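Local coordinates for lipase (Pelosinus fermentans, PDB 5AH0), which hydrolyses the polyester poly(butylene adipate-co-terephthalate) and, as a zinc-containing lipase, probably cleaves ester bonds of lipids, at residues S161-T166 against N324-W329; L168-N173 against D238-G243; S263-V268 against V318-Q323. All blocks are in the same frame, centred on the assembly; numbering follows the deposited sequence.

Contact 1 of 3, residues S161-T166 against N324-W329; sequences SPHDGT and NGPKIW
His163 and Pro326 bring two irregular loops together with their CA atoms 4.5 Å apart, the first loop bending here through a type I turn from Pro162 to Gly165. Asp164, third in that turn, does most of the polar work. Its CG stands anti to its own carbonyl carbon (chi1 -72°), which sends the carboxylate across to the amides of 324-329. OD1 takes two consecutive backbone N-H groups: Lys327 N at 2.9 Å, on the syn lone pair, and Ile328 N at 3.0 Å, nearly straight at 174° but coming from above the carboxylate plane. Two donors on one oxygen should hold the carboxylate against rotation. The turn lies in the loop leaving strand 153-159 of the parallel sheet of this alpha/beta-hydrolase fold, and Ser161 OG bonds back to Ser114 O. Ile328 crosses the aspartate obliquely, its CD1 3.8 Å from Asp164 CB, and covers the carbon part of that side chain. OD2 forms a salt bridge to Lys327, though NZ is placed with little certainty. His163 lies alongside Pro326, pointing the same way, with its CB 3.4 Å from Pro326 N, so the proline packs against the root of the histidine. The imidazole itself is held from outside, by Thr158 OG1 at NE2 and by an edge-to-face meeting with Trp346.

Contact 2 of 3, residues L168-N173 against D238-G243; sequences LADGIN and DLSTDG
Asp170 reaches across to the start of helix 241-250 and grips Thr241. Its OD1 accepts Thr241 N at 2.9 Å through the syn lone pair, in a fairly straight bond of 165°, while OD2 faces Thr241 OG1 in a hydrogen bond modelled so short that its exact length is doubtful. Beside this, Ala169 CB packs tightly on the turn before the helix, 3.6 Å from Ser240 N and 3.7 Å from Leu239 CB. Ser240 is the N-cap: its OG, standing between the backbone N and carbonyl carbon (chi1 66°), accepts Gly243 N and is also hydrogen-bonded to Trp237 O. Two N-H groups at the start of the helix, those of Thr241 and Gly243, are thus taken by the aspartate and the serine, and that end of the helix would be expected to stabilise a negative Asp170. Arg299 adds a salt bridge to OD2, and Arg304 pairs with Asp242, whose OD2 lies 4.5 Å from Asp170 OD2. With an alanine at Asp170, Thr241 N would probably be left without its acceptor and Arg299 without this ion-pair partner. The other side is loose: past Gly171 the chain turns away at Ile172, which has a positive phi of 56° and is exposed and poorly ordered.

Contact 3 of 3, residues S263-V268 against V318-Q323; sequences STCATV and VNTISQ
Thr264 is held by two side chains of 318-323, Gln323 and Thr320, which between them bond to its backbone N, its backbone O and its hydroxyl. The Gln323 side chain crosses that of Thr264 at about a right angle, and its amide uses both ends. OE1 accepts Thr264 N at 2.7 Å, with the donor tilted 30° from the carbonyl plane. NE2 gives a hydrogen to Thr264 OG1 at 3.1 Å; the hydroxyl lies close to the amide plane, but the bond is bent to 141°. Thr320 OG1 supplies the third bond, to Thr264 O at 2.8 Å, arriving in the carbonyl plane on a lone pair.

Flanking these bonds, Ser263 OG rests 3.5 Å from Gln323 CB, and two residues on, Cys265 brings its SG to 3.6 Å from Thr320 OG1. Thr264 is the last residue but one of strand 258-265, in the central parallel sheet of this alpha/beta-hydrolase fold. Its neighbours Ser263 and Cys265 make backbone bonds to Leu352 of strand 352-353, and the N and O of Thr264, pointing to the other edge as strand alternation requires, are met by the side chains of Gln323 and Thr320.

Farther out, the two gripping residues are set by the turn through 320-323, where Gln323 N bonds back to Thr320 O at 3.2 Å. The glutamine runs extended beyond CG (chi2 178°), and this length carries its amide over to the strand. Asp315 OD2 hydrogen-bonds to Thr264 OG1 and so steadies the hydroxyl that Gln323 meets. Asn319 ties the segment to Trp311 O and Thr167 N.

Contact 1 sits in the middle: its centre is about 12 Å from the centres of contacts 2 and 3, which are about 16 Å from each other and do not touch. Along the chain its segments, 161-166 and 324-329, enclose the other two, with contact 2 complete before contact 3 begins. Segment 324-329 follows 318-323 directly, and one residue separates 161-166 from 168-173. Cross-bonds join the set: Thr166 N probably bonds to Leu239 O, and Ser322 OG to both Asp164 N and Gly165 O. The loop after strand 153-159 is thereby tied to the turn leading into helix 241-250 and, through 318-323, to the end of strand 258-265, within one alpha/beta-hydrolase domain.

Contact 1 of 3, residues S161-T166 against N324-W329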
loop_
_atom_site.group_PDB
_atom_site.type_symbol
_atom_site.label_atom_id
_atom_site.label_comp_id
_atom_site.label_asym_id
_atom_site.label_seq_id
_atom_site.Cartn_x
_atom_site.Cartn_y
_atom_site.Cartn_z
ATOM N N SER A 161 -0.202 7.970 -1.670
ATOM C CA SER A 161 0.349 6.906 -2.500
ATOM C C SER A 161 1.322 7.410 -3.561
ATOM O O SER A 161 1.106 8.466 -4.150
ATOM C CB SER A 161 -0.783 6.131 -3.165
ATOM O OG SER A 161 -1.492 5.398 -2.187
ATOM N N PRO A 162 2.394 6.640 -3.809
ATOM C CA PRO A 162 3.421 6.961 -4.804
ATOM C C PRO A 162 3.060 6.450 -6.206
ATOM O O PRO A 162 3.651 5.485 -6.721
ATOM C CB PRO A 162 4.658 6.237 -4.266
ATOM C CG PRO A 162 4.075 4.996 -3.598
ATOM C CD PRO A 162 2.723 5.423 -3.044
ATOM N N HIS A 163 2.105 7.118 -6.837
ATOM C CA HIS A 163 1.639 6.671 -8.139
ATOM C C HIS A 163 2.678 6.909 -9.236
ATOM O O HIS A 163 2.629 6.275 -10.284
ATOM C CB HIS A 163 0.328 7.364 -8.482
ATOM C CG HIS A 163 -0.805 6.984 -7.586
ATOM N ND1 HIS A 163 -1.374 5.728 -7.602
ATOM C CD2 HIS A 163 -1.473 7.687 -6.643
ATOM C CE1 HIS A 163 -2.352 5.678 -6.714
ATOM N NE2 HIS A 163 -2.431 6.853 -6.117
ATOM N N ASP A 164 3.620 7.810 -8.988
ATOM C CA ASP A 164 4.745 8.039 -9.893
ATOM C C ASP A 164 6.064 7.617 -9.236
ATOM O O ASP A 164 7.154 7.884 -9.754
ATOM C CB ASP A 164 4.805 9.511 -10.300
ATOM C CG ASP A 164 3.692 9.902 -11.260
ATOM O OD1 ASP A 164 3.238 9.039 -12.045
ATOM O OD2 ASP A 164 3.259 11.073 -11.218
ATOM N N GLY A 165 5.953 6.954 -8.086
ATOM C CA GLY A 165 7.109 6.501 -7.337
ATOM C C GLY A 165 7.573 7.512 -6.298
ATOM O O GLY A 165 6.949 8.562 -6.140
ATOM N N THR A 166 8.661 7.170 -5.597
ATOM C CA THR A 166 9.310 8.018 -4.597
ATOM C C THR A 166 10.817 8.117 -4.767
ATOM O O THR A 166 11.479 7.096 -4.950
ATOM C CB THR A 166 9.118 7.494 -3.189
ATOM O OG1 THR A 166 7.765 7.098 -3.000
ATOM C CG2 THR A 166 9.461 8.578 -2.225
ATOM N N ASN A 324 -1.390 12.488 -6.546
ATOM C CA ASN A 324 -2.737 12.804 -7.024
ATOM C C ASN A 324 -3.229 11.765 -8.019
ATOM O O ASN A 324 -4.413 11.708 -8.334
ATOM C CB ASN A 324 -2.804 14.194 -7.655
ATOM C CG ASN A 324 -1.835 14.370 -8.805
ATOM O OD1 ASN A 324 -1.113 13.448 -9.188
ATOM N ND2 ASN A 324 -1.850 15.553 -9.395
ATOM N N GLY A 325 -2.307 10.959 -8.535
ATOM C CA GLY A 325 -2.654 9.930 -9.495
ATOM C C GLY A 325 -1.462 9.603 -10.365
ATOM O O GLY A 325 -0.499 10.369 -10.404
ATOM N N PRO A 326 -1.514 8.456 -11.060
ATOM C CA PRO A 326 -0.420 8.056 -11.943
ATOM C C PRO A 326 -0.382 8.940 -13.173
ATOM O O PRO A 326 -1.381 9.018 -13.888
ATOM C CB PRO A 326 -0.769 6.614 -12.309
ATOM C CG PRO A 326 -2.243 6.523 -12.141
ATOM C CD PRO A 326 -2.611 7.472 -11.044
ATOM N N LYS A 327 0.748 9.605 -13.400
ATOM C CA LYS A 327 0.911 10.495 -14.540
ATOM C C LYS A 327 1.949 9.991 -15.527
ATOM O O LYS A 327 1.746 10.038 -16.743
ATOM C CB LYS A 327 1.302 11.902 -14.079
ATOM C CG LYS A 327 0.148 12.766 -13.621
ATOM C CD LYS A 327 0.166 12.917 -12.137
ATOM C CE LYS A 327 1.446 13.549 -11.671
ATOM N NZ LYS A 327 1.495 13.487 -10.195
ATOM N N ILE A 328 3.072 9.527 -14.997
ATOM C CA ILE A 328 4.209 9.160 -15.821
ATOM C C ILE A 328 3.972 7.818 -16.506
ATOM O O ILE A 328 3.665 6.827 -15.851
ATOM C CB ILE A 328 5.490 9.121 -14.972
ATOM C CG1 ILE A 328 5.642 10.429 -14.196
ATOM C CG2 ILE A 328 6.707 8.937 -15.825
ATOM C CD1 ILE A 328 6.880 10.475 -13.345
ATOM N N TRP A 329 4.103 7.806 -17.833
ATOM C CA TRP A 329 3.792 6.643 -18.668
ATOM C C TRP A 329 2.372 6.157 -18.412
ATOM O O TRP A 329 2.094 4.952 -18.438
ATOM C CB TRP A 329 4.775 5.500 -18.435
ATOM C CG TRP A 329 6.145 5.772 -18.928
ATOM C CD1 TRP A 329 6.629 6.955 -19.413
ATOM C CD2 TRP A 329 7.228 4.839 -18.996
ATOM N NE1 TRP A 329 7.948 6.818 -19.770
ATOM C CE2 TRP A 329 8.341 5.529 -19.524
ATOM C CE3 TRP A 329 7.370 3.491 -18.645
ATOM C CZ2 TRP A 329 9.576 4.910 -19.722
ATOM C CZ3 TRP A 329 8.593 2.878 -18.845
ATOM C CH2 TRP A 329 9.683 3.589 -19.378
#

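Contact 2 of 3, residues L168-N173 against D238-G243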
loop_
_atom_site.group_PDB
_atom_site.type_symbol
_atom_site.label_atom_id
_atom_site.label_comp_id
_atom_site.label_asym_id
_atom_site.label_seq_id
_atom_site.Cartn_x
_atom_site.Cartn_y
_atom_site.Cartn_z
ATOM N N LEU A 168 12.681 8.441 -2.448
ATOM C CA LEU A 168 13.209 7.687 -1.318
ATOM C C LEU A 168 13.718 6.333 -1.786
ATOM O O LEU A 168 14.742 5.845 -1.316
ATOM C CB LEU A 168 12.148 7.466 -0.248
ATOM C CG LEU A 168 12.693 6.924 1.075
ATOM C CD1 LEU A 168 13.217 8.047 1.962
ATOM C CD2 LEU A 168 11.659 6.109 1.796
ATOM N N ALA A 169 13.006 5.732 -2.730
ATOM C CA ALA A 169 13.399 4.419 -3.237
ATOM C C ALA A 169 14.456 4.524 -4.340
ATOM O O ALA A 169 15.137 3.542 -4.635
ATOM C CB ALA A 169 12.173 3.654 -3.745
ATOM N N ASP A 170 14.597 5.706 -4.941
ATOM C CA ASP A 170 15.613 5.910 -5.976
ATOM C C ASP A 170 17.019 5.923 -5.380
ATOM O O ASP A 170 17.986 5.567 -6.051
ATOM C CB ASP A 170 15.368 7.211 -6.759
ATOM C CG ASP A 170 14.135 7.141 -7.666
ATOM O OD1 ASP A 170 13.232 6.321 -7.413
ATOM O OD2 ASP A 170 14.078 7.898 -8.658
ATOM N N GLY A 171 17.122 6.357 -4.124
ATOM C CA GLY A 171 18.389 6.389 -3.410
ATOM C C GLY A 171 18.922 5.022 -3.007
ATOM O O GLY A 171 20.002 4.920 -2.424
ATOM N N ILE A 172 18.156 3.976 -3.307
ATOM C CA ILE A 172 18.566 2.588 -3.077
ATOM C C ILE A 172 18.962 2.267 -1.632
ATOM O O ILE A 172 18.288 1.488 -0.960
ATOM C CB ILE A 172 19.727 2.195 -3.994
ATOM C CG1 ILE A 172 19.290 2.322 -5.454
ATOM C CG2 ILE A 172 20.170 0.773 -3.692
ATOM C CD1 ILE A 172 20.387 2.046 -6.463
ATOM N N ASN A 173 20.051 2.858 -1.152
ATOM C CA ASN A 173 20.543 2.530 0.178
ATOM C C ASN A 173 19.654 3.065 1.289
ATOM O O ASN A 173 19.580 2.497 2.375
ATOM C CB ASN A 173 21.951 3.065 0.362
ATOM C CG ASN A 173 22.995 1.997 0.193
ATOM O OD1 ASN A 173 22.690 0.807 0.253
ATOM N ND2 ASN A 173 24.237 2.410 -0.030
ATOM N N ASP A 238 9.461 -1.317 -7.303
ATOM C CA ASP A 238 8.125 -0.798 -7.585
ATOM C C ASP A 238 7.872 0.582 -6.963
ATOM O O ASP A 238 7.011 1.335 -7.418
ATOM C CB ASP A 238 7.062 -1.785 -7.090
ATOM C CG ASP A 238 6.621 -2.768 -8.161
ATOM O OD1 ASP A 238 6.970 -2.558 -9.344
ATOM O OD2 ASP A 238 5.913 -3.744 -7.818
ATOM N N LEU A 239 8.597 0.904 -5.901
ATOM C CA LEU A 239 8.437 2.205 -5.257
ATOM C C LEU A 239 9.232 3.300 -5.949
ATOM O O LEU A 239 8.944 4.482 -5.772
ATOM C CB LEU A 239 8.853 2.116 -3.789
ATOM C CG LEU A 239 7.849 1.371 -2.915
ATOM C CD1 LEU A 239 8.382 1.211 -1.502
ATOM C CD2 LEU A 239 6.532 2.129 -2.910
ATOM N N SER A 240 10.232 2.908 -6.732
ATOM C CA SER A 240 11.071 3.883 -7.410
ATOM C C SER A 240 10.332 4.565 -8.549
ATOM O O SER A 240 9.316 4.067 -9.043
ATOM C CB SER A 240 12.344 3.222 -7.942
ATOM O OG SER A 240 12.051 2.297 -8.969
ATOM N N THR A 241 10.864 5.704 -8.971
ATOM C CA THR A 241 10.339 6.425 -10.118
ATOM C C THR A 241 10.442 5.549 -11.361
ATOM O O THR A 241 9.597 5.612 -12.258
ATOM C CB THR A 241 11.105 7.724 -10.335
ATOM O OG1 THR A 241 12.502 7.426 -10.472
ATOM C CG2 THR A 241 10.918 8.641 -9.142
ATOM N N ASP A 242 11.474 4.712 -11.384
ATOM C CA ASP A 242 11.744 3.834 -12.512
ATOM C C ASP A 242 10.736 2.705 -12.605
ATOM O O ASP A 242 10.226 2.410 -13.684
ATOM C CB ASP A 242 13.144 3.244 -12.386
ATOM C CG ASP A 242 14.186 4.293 -12.084
ATOM O OD1 ASP A 242 14.261 5.294 -12.836
ATOM O OD2 ASP A 242 14.896 4.135 -11.064
ATOM N N GLY A 243 10.431 2.084 -11.472
ATOM C CA GLY A 243 9.495 0.976 -11.452
ATOM C C GLY A 243 8.029 1.369 -11.517
ATOM O O GLY A 243 7.212 0.668 -12.121
#

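Contact 3 of 3, residues S263-V268 against V318-Q323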
loop_
_atom_site.group_PDB
_atom_site.type_symbol
_atom_site.label_atom_id
_atom_site.label_comp_id
_atom_site.label_asym_id
_atom_site.label_seq_id
_atom_site.Cartn_x
_atom_site.Cartn_y
_atom_site.Cartn_z
ATOM N N SER A 263 -3.698 13.805 -1.241
ATOM C CA SER A 263 -2.274 14.131 -1.257
ATOM C C SER A 263 -1.818 14.730 0.059
ATOM O O SER A 263 -2.538 15.516 0.680
ATOM C CB SER A 263 -1.960 15.091 -2.398
ATOM O OG SER A 263 -1.944 14.398 -3.632
ATOM N N THR A 264 -0.618 14.348 0.483
ATOM C CA THR A 264 -0.047 14.814 1.746
ATOM C C THR A 264 1.217 15.614 1.534
ATOM O O THR A 264 1.941 15.416 0.566
ATOM C CB THR A 264 0.298 13.654 2.672
ATOM O OG1 THR A 264 1.131 12.729 1.951
ATOM C CG2 THR A 264 -0.975 12.949 3.137
ATOM N N CYS A 265 1.490 16.508 2.469
ATOM C CA CYS A 265 2.671 17.342 2.399
ATOM C C CYS A 265 2.987 17.799 3.802
ATOM O O CYS A 265 2.072 18.122 4.555
ATOM C CB CYS A 265 2.460 18.550 1.477
ATOM S SG CYS A 265 4.013 19.440 1.131
ATOM N N ALA A 266 4.263 17.804 4.166
ATOM C CA ALA A 266 4.635 18.216 5.511
ATOM C C ALA A 266 6.113 18.544 5.601
ATOM O O ALA A 266 6.922 17.973 4.886
ATOM C CB ALA A 266 4.273 17.122 6.522
ATOM N N THR A 267 6.470 19.454 6.497
ATOM C CA THR A 267 7.858 19.563 6.876
ATOM C C THR A 267 7.921 19.008 8.291
ATOM O O THR A 267 7.283 19.522 9.215
ATOM C CB THR A 267 8.429 21.012 6.811
ATOM O OG1 THR A 267 7.811 21.807 7.815
ATOM C CG2 THR A 267 8.184 21.655 5.455
ATOM N N VAL A 268 8.658 17.916 8.442
ATOM C CA VAL A 268 8.751 17.252 9.730
ATOM C C VAL A 268 9.711 18.008 10.644
ATOM O O VAL A 268 10.838 18.270 10.270
ATOM C CB VAL A 268 9.197 15.800 9.544
ATOM C CG1 VAL A 268 9.180 15.052 10.872
ATOM C CG2 VAL A 268 8.304 15.123 8.489
ATOM N N VAL A 318 6.980 10.009 0.837
ATOM C CA VAL A 318 6.595 10.059 -0.571
ATOM C C VAL A 318 6.514 11.488 -1.103
ATOM O O VAL A 318 5.975 12.357 -0.427
ATOM C CB VAL A 318 5.228 9.378 -0.789
ATOM C CG1 VAL A 318 4.859 9.365 -2.269
ATOM C CG2 VAL A 318 5.257 7.970 -0.246
ATOM N N ASN A 319 7.064 11.741 -2.293
ATOM C CA ASN A 319 6.922 13.053 -2.924
ATOM C C ASN A 319 5.446 13.419 -3.126
ATOM O O ASN A 319 4.665 12.594 -3.603
ATOM C CB ASN A 319 7.641 13.078 -4.271
ATOM C CG ASN A 319 9.008 12.444 -4.205
ATOM O OD1 ASN A 319 9.118 11.222 -4.088
ATOM N ND2 ASN A 319 10.065 13.261 -4.302
ATOM N N THR A 320 5.078 14.656 -2.783
ATOM C CA THR A 320 3.691 15.103 -2.886
ATOM C C THR A 320 3.189 15.055 -4.321
ATOM O O THR A 320 2.054 14.688 -4.574
ATOM C CB THR A 320 3.527 16.537 -2.359
ATOM O OG1 THR A 320 3.992 16.601 -1.008
ATOM C CG2 THR A 320 2.082 16.953 -2.393
ATOM N N ILE A 321 4.053 15.397 -5.268
ATOM C CA ILE A 321 3.667 15.471 -6.680
ATOM C C ILE A 321 3.257 14.105 -7.224
ATOM O O ILE A 321 2.606 14.011 -8.260
ATOM C CB ILE A 321 4.813 16.060 -7.555
ATOM C CG1 ILE A 321 4.309 16.437 -8.950
ATOM C CG2 ILE A 321 5.976 15.104 -7.649
ATOM C CD1 ILE A 321 5.407 16.981 -9.856
ATOM N N SER A 322 3.639 13.040 -6.531
ATOM C CA SER A 322 3.423 11.699 -7.052
ATOM C C SER A 322 2.058 11.101 -6.656
ATOM O O SER A 322 1.702 10.003 -7.114
ATOM C CB SER A 322 4.556 10.781 -6.583
ATOM O OG SER A 322 4.355 9.437 -6.992
ATOM N N GLN A 323 1.291 11.826 -5.835
ATOM C CA GLN A 323 0.164 11.228 -5.099
ATOM C C GLN A 323 -1.241 11.528 -5.640
ATOM O O GLN A 323 -2.201 10.892 -5.221
ATOM C CB GLN A 323 0.189 11.680 -3.639
ATOM C CG GLN A 323 1.486 11.437 -2.864
ATOM C CD GLN A 323 1.368 11.972 -1.450
ATOM O OE1 GLN A 323 0.270 12.260 -0.992
ATOM N NE2 GLN A 323 2.495 12.171 -0.777
#